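Local coordinates for alpha-glucosidase (Pseudoalteromonas sp. K8, PDB 5HQA), which hydrolyses alpha-glucosides as a chloride-activated member of glycoside hydrolase family 97 that carries bound calcium and magnesium ions, at residues 63-68 / 75-80; 248-253 / 445-450; 553-558 / 571-576. One frame throughout, in Å; residues are numbered along the deposited sequence.

Contact 1 touches both of the others. Its centre lies about 13 Å from that of contact 2 and about 16 Å from that of contact 3. It belongs to the N-terminal family region, and contact 3 to the C-terminal one. Contact 2 joins the loop after helix 245-248 to the loop before strand 451-454, in the catalytic family region. Asn-248 OD1 meets Trp-66 NE1 at 2.9 Å, which ties contact 2 to contact 1. Arg-575 NH1 reaches Gln-68 O at 2.9 Å, which ties in contact 3. Contacts 2 and 3 do not touch; their nearest atoms are about 8 Å apart. All three lie away from the acarbose pocket and the metal sites.

Contact 1: residues 63-68 / 75-80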
loop_
_atom_site.group_PDB
_atom_site.type_symbol
_atom_site.label_atom_id
_atom_site.label_comp_id
_atom_site.label_asym_id
_atom_site.label_seq_id
_atom_site.Cartn_x
_atom_site.Cartn_y
_atom_site.Cartn_z
ATOM N N ASN A 63 21.216 -16.434 -2.885
ATOM C CA ASN A 63 21.911 -15.220 -3.313
ATOM C C ASN A 63 21.584 -15.036 -4.792
ATOM O O ASN A 63 22.341 -15.469 -5.661
ATOM C CB ASN A 63 23.413 -15.306 -3.080
ATOM C CG ASN A 63 24.135 -14.078 -3.575
ATOM O OD1 ASN A 63 23.526 -13.036 -3.794
ATOM N ND2 ASN A 63 25.435 -14.190 -3.761
ATOM N N THR A 64 20.456 -14.384 -5.064
ATOM C CA THR A 64 19.975 -14.277 -6.427
ATOM C C THR A 64 19.356 -12.900 -6.641
ATOM O O THR A 64 19.317 -12.064 -5.735
ATOM C CB THR A 64 18.980 -15.400 -6.731
ATOM O OG1 THR A 64 18.703 -15.405 -8.133
ATOM C CG2 THR A 64 17.678 -15.194 -5.964
ATOM N N GLN A 65 18.883 -12.663 -7.863
ATOM C CA GLN A 65 18.196 -11.422 -8.191
ATOM C C GLN A 65 17.171 -11.709 -9.278
ATOM O O GLN A 65 17.293 -12.680 -10.026
ATOM C CB GLN A 65 19.178 -10.340 -8.640
ATOM C CG GLN A 65 19.869 -10.650 -9.951
ATOM C CD GLN A 65 20.786 -9.528 -10.385
ATOM O OE1 GLN A 65 21.599 -9.038 -9.595
ATOM N NE2 GLN A 65 20.645 -9.093 -11.639
ATOM N N TRP A 66 16.146 -10.859 -9.354
ATOM C CA TRP A 66 15.085 -11.032 -10.335
ATOM C C TRP A 66 14.621 -9.659 -10.806
ATOM O O TRP A 66 14.914 -8.634 -10.182
ATOM C CB TRP A 66 13.919 -11.857 -9.759
ATOM C CG TRP A 66 13.344 -11.322 -8.467
ATOM C CD1 TRP A 66 13.854 -11.488 -7.205
ATOM C CD2 TRP A 66 12.136 -10.557 -8.314
ATOM N NE1 TRP A 66 13.040 -10.864 -6.277
ATOM C CE2 TRP A 66 11.981 -10.288 -6.934
ATOM C CE3 TRP A 66 11.172 -10.076 -9.209
ATOM C CZ2 TRP A 66 10.900 -9.551 -6.432
ATOM C CZ3 TRP A 66 10.099 -9.343 -8.706
ATOM C CH2 TRP A 66 9.975 -9.091 -7.332
ATOM N N GLN A 67 13.905 -9.640 -11.927
ATOM C CA GLN A 67 13.500 -8.393 -12.563
ATOM C C GLN A 67 11.993 -8.189 -12.435
ATOM O O GLN A 67 11.212 -9.113 -12.683
ATOM C CB GLN A 67 13.917 -8.365 -14.037
ATOM C CG GLN A 67 13.432 -7.101 -14.746
ATOM C CD GLN A 67 14.333 -6.665 -15.883
ATOM O OE1 GLN A 67 15.550 -6.554 -15.720
ATOM N NE2 GLN A 67 13.738 -6.404 -17.044
ATOM N N GLN A 68 11.585 -6.964 -12.040
ATOM C CA GLN A 68 10.159 -6.650 -11.968
ATOM C C GLN A 68 9.641 -6.195 -13.328
ATOM O O GLN A 68 10.349 -5.502 -14.062
ATOM C CB GLN A 68 9.894 -5.544 -10.960
ATOM C CG GLN A 68 10.437 -5.796 -9.579
ATOM C CD GLN A 68 9.583 -5.106 -8.546
ATOM O OE1 GLN A 68 8.493 -5.580 -8.228
ATOM N NE2 GLN A 68 10.054 -3.969 -8.034
ATOM N N THR A 75 15.540 -4.205 -10.704
ATOM C CA THR A 75 16.191 -5.418 -10.218
ATOM C C THR A 75 16.050 -5.518 -8.703
ATOM O O THR A 75 16.375 -4.569 -7.981
ATOM C CB THR A 75 17.666 -5.424 -10.607
ATOM O OG1 THR A 75 17.772 -5.307 -12.028
ATOM C CG2 THR A 75 18.332 -6.713 -10.163
ATOM N N VAL A 76 15.575 -6.668 -8.230
ATOM C CA VAL A 76 15.396 -6.938 -6.807
ATOM C C VAL A 76 16.384 -8.022 -6.424
ATOM O O VAL A 76 16.376 -9.112 -7.012
ATOM C CB VAL A 76 13.958 -7.371 -6.475
ATOM C CG1 VAL A 76 13.841 -7.772 -5.007
ATOM C CG2 VAL A 76 12.958 -6.250 -6.828
ATOM N N VAL A 77 17.222 -7.726 -5.438
ATOM C CA VAL A 77 18.219 -8.660 -4.932
ATOM C C VAL A 77 17.615 -9.447 -3.774
ATOM O O VAL A 77 16.983 -8.866 -2.883
ATOM C CB VAL A 77 19.484 -7.906 -4.492
ATOM C CG1 VAL A 77 20.402 -8.813 -3.674
ATOM C CG2 VAL A 77 20.203 -7.339 -5.710
ATOM N N ASP A 78 17.801 -10.771 -3.791
ATOM C CA ASP A 78 17.325 -11.673 -2.740
ATOM C C ASP A 78 18.542 -12.387 -2.149
ATOM O O ASP A 78 19.052 -13.342 -2.738
ATOM C CB ASP A 78 16.311 -12.678 -3.294
ATOM C CG ASP A 78 15.710 -13.579 -2.205
ATOM O OD1 ASP A 78 16.183 -13.537 -1.049
ATOM O OD2 ASP A 78 14.762 -14.340 -2.505
ATOM N N GLN A 79 19.006 -11.934 -0.985
ATOM C CA GLN A 79 20.113 -12.580 -0.278
ATOM C C GLN A 79 19.653 -12.886 1.136
ATOM O O GLN A 79 19.379 -11.964 1.911
ATOM C CB GLN A 79 21.353 -11.692 -0.250
ATOM C CG GLN A 79 21.943 -11.454 -1.622
ATOM C CD GLN A 79 23.045 -10.399 -1.634
ATOM O OE1 GLN A 79 23.016 -9.438 -0.857
ATOM N NE2 GLN A 79 24.016 -10.572 -2.528
ATOM N N HIS A 80 19.563 -14.169 1.478
ATOM C CA HIS A 80 19.118 -14.515 2.818
ATOM C C HIS A 80 19.653 -15.887 3.191
ATOM O O HIS A 80 20.007 -16.697 2.329
ATOM C CB HIS A 80 17.583 -14.481 2.942
ATOM C CG HIS A 80 16.879 -15.582 2.204
ATOM N ND1 HIS A 80 16.415 -15.435 0.911
ATOM C CD2 HIS A 80 16.535 -16.837 2.587
ATOM C CE1 HIS A 80 15.826 -16.557 0.527
ATOM N NE2 HIS A 80 15.891 -17.424 1.524
HETATM O O HOH W 1 17.000 -7.248 -13.711
#
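Trp-66 and Val-76 face each other as a hydrogen-bonded antiparallel pair, and their side chains run side by side. The indole CG sits between the backbone N and the carbonyl carbon (chi1 54°). This keeps the ring over its partner across the strands. From CB the ring passes Val-76 O, which CD1 meets at 3.5 Å. NE1 lies 3.4 Å from Val-76 CG1, and its hydrogen bond goes to Asn-248 OD1. CE2 comes within 3.6 Å of Val-76 CB, which covers this face as a CH-pi contact, off-centre over the pyrrole ring. Further out, CZ2 stays 3.7 Å from Val-76 CG1. The opposite face receives the guanidinium of Arg-446 in a cation-pi contact. With an alanine here, Val-76 would probably lose the indole that covers it, and Asn-248 OD1 and Arg-446 a partner.

The two segments form the end of a beta hairpin, strands 53-67 and 75-89. Strand 53-67 is an outermost strand of its antiparallel sheet. The sheet belongs to the N-terminal region, whose family is related to the galactose mutarotase-like beta-sandwiches. Thr-64 and Asp-78 exchange backbone hydrogen bonds, as do Trp-66 and Val-76.

The face with Asn-63, Gln-65, Val-77 and Gln-79 is more polar. Gln-79 NE2 donates to Asn-63 OD1 at 2.8 Å. Asn-63 OD1 lies in the plane of the Gln-79 amide, but NE2 stands above the Asn-63 carbonyl plane, 45° out of it. Gln-65 slants across to Thr-75, with NE2 3.6 Å from CG2. Water 1 bridges Gln-67 OE1, which also takes a bond from Gln-74, and Thr-75 OG1. On the Trp-66 face, His-80 ND1 donates to Asp-78 OD1 at 2.7 Å, in the plane of the imidazole.

Contact 2: residues 248-253 / 445-450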
loop_
_atom_site.group_PDB
_atom_site.type_symbol
_atom_site.label_atom_id
_atom_site.label_comp_id
_atom_site.label_asym_id
_atom_site.label_seq_id
_atom_site.Cartn_x
_atom_site.Cartn_y
_atom_site.Cartn_z
ATOM N N ASN A 248 10.262 -10.016 -1.831
ATOM C CA ASN A 248 11.087 -11.223 -1.897
ATOM C C ASN A 248 10.407 -12.429 -1.269
ATOM O O ASN A 248 10.779 -13.569 -1.576
ATOM C CB ASN A 248 12.435 -10.985 -1.221
ATOM C CG ASN A 248 13.463 -10.424 -2.183
ATOM O OD1 ASN A 248 13.450 -10.754 -3.370
ATOM N ND2 ASN A 248 14.353 -9.574 -1.683
ATOM N N LEU A 249 9.425 -12.214 -0.403
ATOM C CA LEU A 249 8.747 -13.330 0.234
ATOM C C LEU A 249 7.539 -13.813 -0.556
ATOM O O LEU A 249 6.898 -14.778 -0.146
ATOM C CB LEU A 249 8.334 -12.946 1.655
ATOM C CG LEU A 249 9.523 -12.790 2.603
ATOM C CD1 LEU A 249 9.033 -12.349 3.954
ATOM C CD2 LEU A 249 10.309 -14.108 2.726
ATOM N N ASN A 250 7.217 -13.179 -1.676
ATOM C CA ASN A 250 6.096 -13.610 -2.497
ATOM C C ASN A 250 6.550 -14.528 -3.627
ATOM O O ASN A 250 7.716 -14.527 -4.039
ATOM C CB ASN A 250 5.360 -12.400 -3.066
ATOM C CG ASN A 250 4.369 -11.834 -2.081
ATOM O OD1 ASN A 250 3.189 -12.195 -2.101
ATOM N ND2 ASN A 250 4.851 -10.990 -1.168
ATOM N N GLU A 251 5.598 -15.320 -4.125
ATOM C CA GLU A 251 5.874 -16.229 -5.226
ATOM C C GLU A 251 6.107 -15.442 -6.515
ATOM O O GLU A 251 5.554 -14.353 -6.697
ATOM C CB GLU A 251 4.715 -17.203 -5.435
ATOM C CG GLU A 251 4.417 -18.111 -4.258
ATOM C CD GLU A 251 3.388 -19.174 -4.601
ATOM O OE1 GLU A 251 3.743 -20.164 -5.278
ATOM O OE2 GLU A 251 2.216 -19.009 -4.206
ATOM N N PRO A 252 6.913 -15.979 -7.430
ATOM C CA PRO A 252 7.135 -15.286 -8.706
ATOM C C PRO A 252 5.858 -15.161 -9.530
ATOM O O PRO A 252 4.903 -15.931 -9.379
ATOM C CB PRO A 252 8.164 -16.175 -9.420
ATOM C CG PRO A 252 8.801 -16.972 -8.336
ATOM C CD PRO A 252 7.744 -17.185 -7.295
ATOM N N ASN A 253 5.870 -14.174 -10.425
ATOM C CA ASN A 253 4.800 -13.886 -11.375
ATOM C C ASN A 253 4.163 -15.150 -11.941
ATOM O O ASN A 253 4.845 -16.000 -12.525
ATOM C CB ASN A 253 5.368 -13.034 -12.515
ATOM C CG ASN A 253 4.378 -12.836 -13.655
ATOM O OD1 ASN A 253 3.166 -12.790 -13.446
ATOM N ND2 ASN A 253 4.898 -12.711 -14.870
ATOM N N ARG A 445 1.471 -8.204 -5.723
ATOM C CA ARG A 445 1.765 -7.669 -7.053
ATOM C C ARG A 445 2.927 -8.398 -7.726
ATOM O O ARG A 445 3.022 -8.389 -8.958
ATOM C CB ARG A 445 2.074 -6.164 -6.971
ATOM C CG ARG A 445 3.303 -5.834 -6.106
ATOM C CD ARG A 445 3.486 -4.326 -5.934
ATOM N NE ARG A 445 4.399 -3.991 -4.836
ATOM C CZ ARG A 445 5.573 -3.365 -4.978
ATOM N NH1 ARG A 445 6.021 -2.998 -6.183
ATOM N NH2 ARG A 445 6.306 -3.093 -3.898
ATOM N N ARG A 446 3.828 -9.017 -6.959
ATOM C CA ARG A 446 4.872 -9.812 -7.598
ATOM C C ARG A 446 4.266 -11.002 -8.325
ATOM O O ARG A 446 4.616 -11.295 -9.475
ATOM C CB ARG A 446 5.894 -10.294 -6.573
ATOM C CG ARG A 446 6.923 -11.218 -7.232
ATOM C CD ARG A 446 7.932 -11.774 -6.264
ATOM N NE ARG A 446 9.000 -12.439 -6.994
ATOM C CZ ARG A 446 10.064 -12.992 -6.422
ATOM N NH1 ARG A 446 10.205 -12.955 -5.103
ATOM N NH2 ARG A 446 10.991 -13.574 -7.171
ATOM N N THR A 447 3.341 -11.694 -7.662
ATOM C CA THR A 447 2.734 -12.906 -8.195
ATOM C C THR A 447 1.683 -12.587 -9.250
ATOM O O THR A 447 1.538 -13.326 -10.233
ATOM C CB THR A 447 2.106 -13.692 -7.044
ATOM O OG1 THR A 447 3.031 -13.737 -5.946
ATOM C CG2 THR A 447 1.763 -15.103 -7.477
ATOM N N TYR A 448 0.937 -11.498 -9.044
ATOM C CA TYR A 448 -0.157 -11.070 -9.919
ATOM C C TYR A 448 0.090 -9.618 -10.284
ATOM O O TYR A 448 -0.467 -8.705 -9.661
ATOM C CB TYR A 448 -1.513 -11.240 -9.234
ATOM C CG TYR A 448 -1.728 -12.660 -8.787
ATOM C CD1 TYR A 448 -2.113 -13.639 -9.694
ATOM C CD2 TYR A 448 -1.498 -13.034 -7.473
ATOM C CE1 TYR A 448 -2.290 -14.954 -9.298
ATOM C CE2 TYR A 448 -1.675 -14.343 -7.067
ATOM C CZ TYR A 448 -2.067 -15.296 -7.984
ATOM O OH TYR A 448 -2.237 -16.596 -7.574
ATOM N N PRO A 449 0.934 -9.367 -11.288
ATOM C CA PRO A 449 1.350 -7.992 -11.580
ATOM C C PRO A 449 0.248 -7.094 -12.121
ATOM O O PRO A 449 0.527 -5.918 -12.378
ATOM C CB PRO A 449 2.458 -8.180 -12.621
ATOM C CG PRO A 449 2.986 -9.584 -12.357
ATOM C CD PRO A 449 1.772 -10.366 -11.975
ATOM N N ASN A 450 -0.982 -7.568 -12.303
ATOM C CA ASN A 450 -2.058 -6.647 -12.648
ATOM C C ASN A 450 -2.717 -6.039 -11.417
ATOM O O ASN A 450 -3.596 -5.185 -11.562
ATOM C CB ASN A 450 -3.115 -7.339 -13.512
ATOM C CG ASN A 450 -3.896 -8.370 -12.750
ATOM O OD1 ASN A 450 -3.326 -9.147 -11.985
ATOM N ND2 ASN A 450 -5.212 -8.369 -12.922
HETATM O O HOH W 2 12.807 -13.806 -4.183
HETATM O O HOH W 3 2.925 -14.622 -3.435
HETATM O O HOH W 4 8.299 -12.551 -10.044
#
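Asn-248 O approaches the edge of the Arg-446 guanidinium. Here the loop following helix 245-248 meets the loop that precedes strand 451-454 of the parallel sheet of the barrel. Arg-446 NH1 donates to water 2 at 2.9 Å; Asn-248 OD1, bonded mainly to Trp-66 NE1, lies 3.2 Å from the same water. Asn-250 O lies 3.1 Å from NH1, but the angle is too poor for a hydrogen bond. Water 3 donates to Asn-250 OD1 and Thr-447 OG1 and accepts from Glu-251 N. Asn-250 ND2 is bonded to Ile-246 O. Glu-251 O then receives the hydroxyl of Thr-447, with OG1 at 2.7 Å. Glu-251 C and Pro-252 N lie over the guanidinium face turned away from Trp-66. Arg-446 CG is anti to the backbone N (chi1 175°), and the chain runs extended to NE along this backbone. Asn-253 N and Arg-446 NE both donate to water 4, at 2.9 and 3.1 Å. Asn-253 OD1, bonded to Leu-255 N, rests 3.2 Å from Pro-449 CD. The positive charge of Arg-446 is thus probably eased by waters, carbonyl dipoles and an indole face, with no carboxylate of the two segments against it.

Contact 3: residues 553-558 / 571-576; sequences DWQQSI and ARKERK
A classic beta bulge marks this hairpin of strands 554-563 and 567-574: Gln-555 and Gln-556 both face Lys-573. Gln-555 N donates to Lys-573 O at 2.7 Å. Gln-556 N reaches the same oxygen only weakly, at 3.5 Å. Beyond the bulge the pairing is regular, with Lys-573 N bonded to Gln-556 O and Ile-558 exchanging bonds with Ala-571. Before it, Arg-575 N donates to Asp-553 O.

In one of its two modelled conformers, the Gln-555 amide turns NE2 to Glu-574 O at 2.9 Å. Its OE1 accepts from water 7, which also accepts from Lys-573 NZ. That ammonium has a salt bridge to Asp-606.

Arg-572 lies across Trp-554. Its CD makes a CH-pi contact over the indole face, 3.5 Å from the centroid of the five-membered ring, and CB is 3.3 Å from CE3. The side chain is extended from CG to NE, which carries the guanidinium past the ring to Ser-557. NH1 donates to Ser-557 OG at 2.9 Å, with the oxygen 21° out of the guanidinium plane. Ser-557 OG is also bonded to Glu-72 O, and Arg-572 NE to Val-521 O.

Water 5 accepts from Arg-575 NH1 at 2.9 Å and lies beside Asp-553 OD2 and Trp-554 O. NH1 also bonds to Gln-68 O, and Asp-553 OD2 to Gly-71 N.

Strand 585-591 flanks segment 571-576 through backbone bonds from Arg-572 to Tyr-586. The loop between strands 53-67 and 75-89 lies against segment 553-558, where Trp-554 bonds to Gly-71 and Gln-555 to Gln-74. Val-521 belongs to helix 513-522 of the TIM-barrel family region.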
loop_
_atom_site.group_PDB
_atom_site.type_symbol
_atom_site.label_atom_id
_atom_site.label_comp_id
_atom_site.label_asym_id
_atom_site.label_seq_id
_atom_site.Cartn_x
_atom_site.Cartn_y
_atom_site.Cartn_z
ATOM N N ASP A 553 7.312 4.875 -12.989
ATOM C CA ASP A 553 7.945 3.568 -13.063
ATOM C C ASP A 553 9.446 3.797 -12.993
ATOM O O ASP A 553 9.981 4.642 -13.718
ATOM C CB ASP A 553 7.540 2.856 -14.359
ATOM C CG ASP A 553 7.911 1.387 -14.363
ATOM O OD1 ASP A 553 8.151 0.854 -15.467
ATOM O OD2 ASP A 553 7.958 0.767 -13.273
ATOM N N TRP A 554 10.122 3.069 -12.113
ATOM C CA TRP A 554 11.452 3.462 -11.686
ATOM C C TRP A 554 12.402 2.287 -11.799
ATOM O O TRP A 554 12.055 1.164 -11.421
ATOM C CB TRP A 554 11.424 3.958 -10.236
ATOM C CG TRP A 554 10.361 4.992 -9.983
ATOM C CD1 TRP A 554 9.126 4.789 -9.422
ATOM C CD2 TRP A 554 10.441 6.388 -10.284
ATOM N NE1 TRP A 554 8.434 5.977 -9.358
ATOM C CE2 TRP A 554 9.219 6.974 -9.883
ATOM C CE3 TRP A 554 11.425 7.200 -10.869
ATOM C CZ2 TRP A 554 8.959 8.338 -10.032
ATOM C CZ3 TRP A 554 11.168 8.562 -11.010
ATOM C CH2 TRP A 554 9.943 9.114 -10.594
ATOM N N GLN A 555 13.605 2.532 -12.323
ATOM C CA GLN A 555 14.584 1.454 -12.282
ATOM C C GLN A 555 15.307 1.378 -10.944
ATOM O O GLN A 555 15.822 0.308 -10.601
ATOM C CB GLN A 555 15.597 1.571 -13.424
ATOM C CG GLN A 555 16.250 2.911 -13.599
ATOM C CD GLN A 555 17.350 2.841 -14.647
ATOM O OE1 GLN A 555 18.205 1.956 -14.587
ATOM N NE2 GLN A 555 17.320 3.748 -15.623
ATOM N N GLN A 556 15.338 2.467 -10.176
ATOM C CA GLN A 556 15.906 2.430 -8.831
ATOM C C GLN A 556 15.215 3.473 -7.961
ATOM O O GLN A 556 14.746 4.499 -8.456
ATOM C CB GLN A 556 17.427 2.660 -8.844
ATOM C CG GLN A 556 18.129 2.372 -7.502
ATOM C CD GLN A 556 17.771 0.999 -6.905
ATOM O OE1 GLN A 556 16.780 0.859 -6.182
ATOM N NE2 GLN A 556 18.575 -0.019 -7.224
ATOM N N SER A 557 15.128 3.184 -6.663
ATOM C CA SER A 557 14.579 4.106 -5.674
ATOM C C SER A 557 15.467 4.063 -4.437
ATOM O O SER A 557 15.991 2.998 -4.085
ATOM C CB SER A 557 13.139 3.740 -5.271
ATOM O OG SER A 557 12.230 3.901 -6.343
ATOM N N ILE A 558 15.643 5.218 -3.784
ATOM C CA ILE A 558 16.434 5.319 -2.555
ATOM C C ILE A 558 15.786 6.348 -1.646
ATOM O O ILE A 558 15.723 7.532 -2.001
ATOM C CB ILE A 558 17.893 5.746 -2.805
ATOM C CG1 ILE A 558 18.504 4.996 -3.988
ATOM C CG2 ILE A 558 18.715 5.542 -1.529
ATOM C CD1 ILE A 558 19.745 5.658 -4.556
ATOM N N ALA A 571 14.917 9.745 -3.683
ATOM C CA ALA A 571 15.462 9.908 -5.025
ATOM C C ALA A 571 15.156 8.644 -5.822
ATOM O O ALA A 571 15.335 7.528 -5.315
ATOM C CB ALA A 571 16.970 10.171 -4.982
ATOM N N ARG A 572 14.671 8.810 -7.056
ATOM C CA ARG A 572 14.332 7.665 -7.896
ATOM C C ARG A 572 14.794 7.914 -9.326
ATOM O O ARG A 572 14.706 9.039 -9.830
ATOM C CB ARG A 572 12.821 7.372 -7.890
ATOM C CG ARG A 572 12.184 7.266 -6.516
ATOM C CD ARG A 572 10.718 6.896 -6.651
ATOM N NE ARG A 572 9.946 7.105 -5.424
ATOM C CZ ARG A 572 9.565 6.137 -4.593
ATOM N NH1 ARG A 572 9.898 4.871 -4.837
ATOM N NH2 ARG A 572 8.839 6.433 -3.515
ATOM N N LYS A 573 15.271 6.860 -9.979
ATOM C CA LYS A 573 15.734 6.938 -11.358
ATOM C C LYS A 573 14.687 6.310 -12.266
ATOM O O LYS A 573 14.246 5.186 -12.018
ATOM C CB LYS A 573 17.080 6.228 -11.534
ATOM C CG LYS A 573 17.779 6.603 -12.833
ATOM C CD LYS A 573 19.098 5.835 -13.017
ATOM C CE LYS A 573 19.821 6.314 -14.272
ATOM N NZ LYS A 573 21.101 5.587 -14.502
ATOM N N GLU A 574 14.298 7.032 -13.318
ATOM C CA GLU A 574 13.197 6.576 -14.151
ATOM C C GLU A 574 13.568 5.294 -14.880
ATOM O O GLU A 574 14.718 5.093 -15.280
ATOM C CB GLU A 574 12.813 7.652 -15.162
ATOM C CG GLU A 574 13.860 7.871 -16.207
ATOM C CD GLU A 574 13.571 9.076 -17.073
ATOM O OE1 GLU A 574 12.578 9.785 -16.786
ATOM O OE2 GLU A 574 14.343 9.312 -18.024
ATOM N N ARG A 575 12.587 4.412 -15.040
ATOM C CA ARG A 575 12.788 3.229 -15.860
ATOM C C ARG A 575 12.661 3.594 -17.334
ATOM O O ARG A 575 11.800 4.391 -17.717
ATOM C CB ARG A 575 11.770 2.148 -15.499
ATOM C CG ARG A 575 11.898 0.894 -16.359
ATOM C CD ARG A 575 11.984 -0.318 -15.484
ATOM N NE ARG A 575 11.981 -1.578 -16.219
ATOM C CZ ARG A 575 11.503 -2.709 -15.711
ATOM N NH1 ARG A 575 10.985 -2.704 -14.492
ATOM N NH2 ARG A 575 11.527 -3.828 -16.418
ATOM N N LYS A 576 13.525 3.006 -18.163
ATOM C CA LYS A 576 13.450 3.211 -19.610
ATOM C C LYS A 576 12.216 2.508 -20.161
ATOM O O LYS A 576 12.126 1.276 -20.143
ATOM C CB LYS A 576 14.713 2.705 -20.296
ATOM C CG LYS A 576 14.633 2.789 -21.807
ATOM C CD LYS A 576 15.936 2.355 -22.437
ATOM C CE LYS A 576 15.848 2.432 -23.947
ATOM N NZ LYS A 576 17.184 2.214 -24.584
HETATM O O HOH W 5 10.431 -0.526 -12.670
HETATM O O HOH W 6 9.417 5.230 -16.576
HETATM O O HOH W 7 20.570 2.913 -15.146
#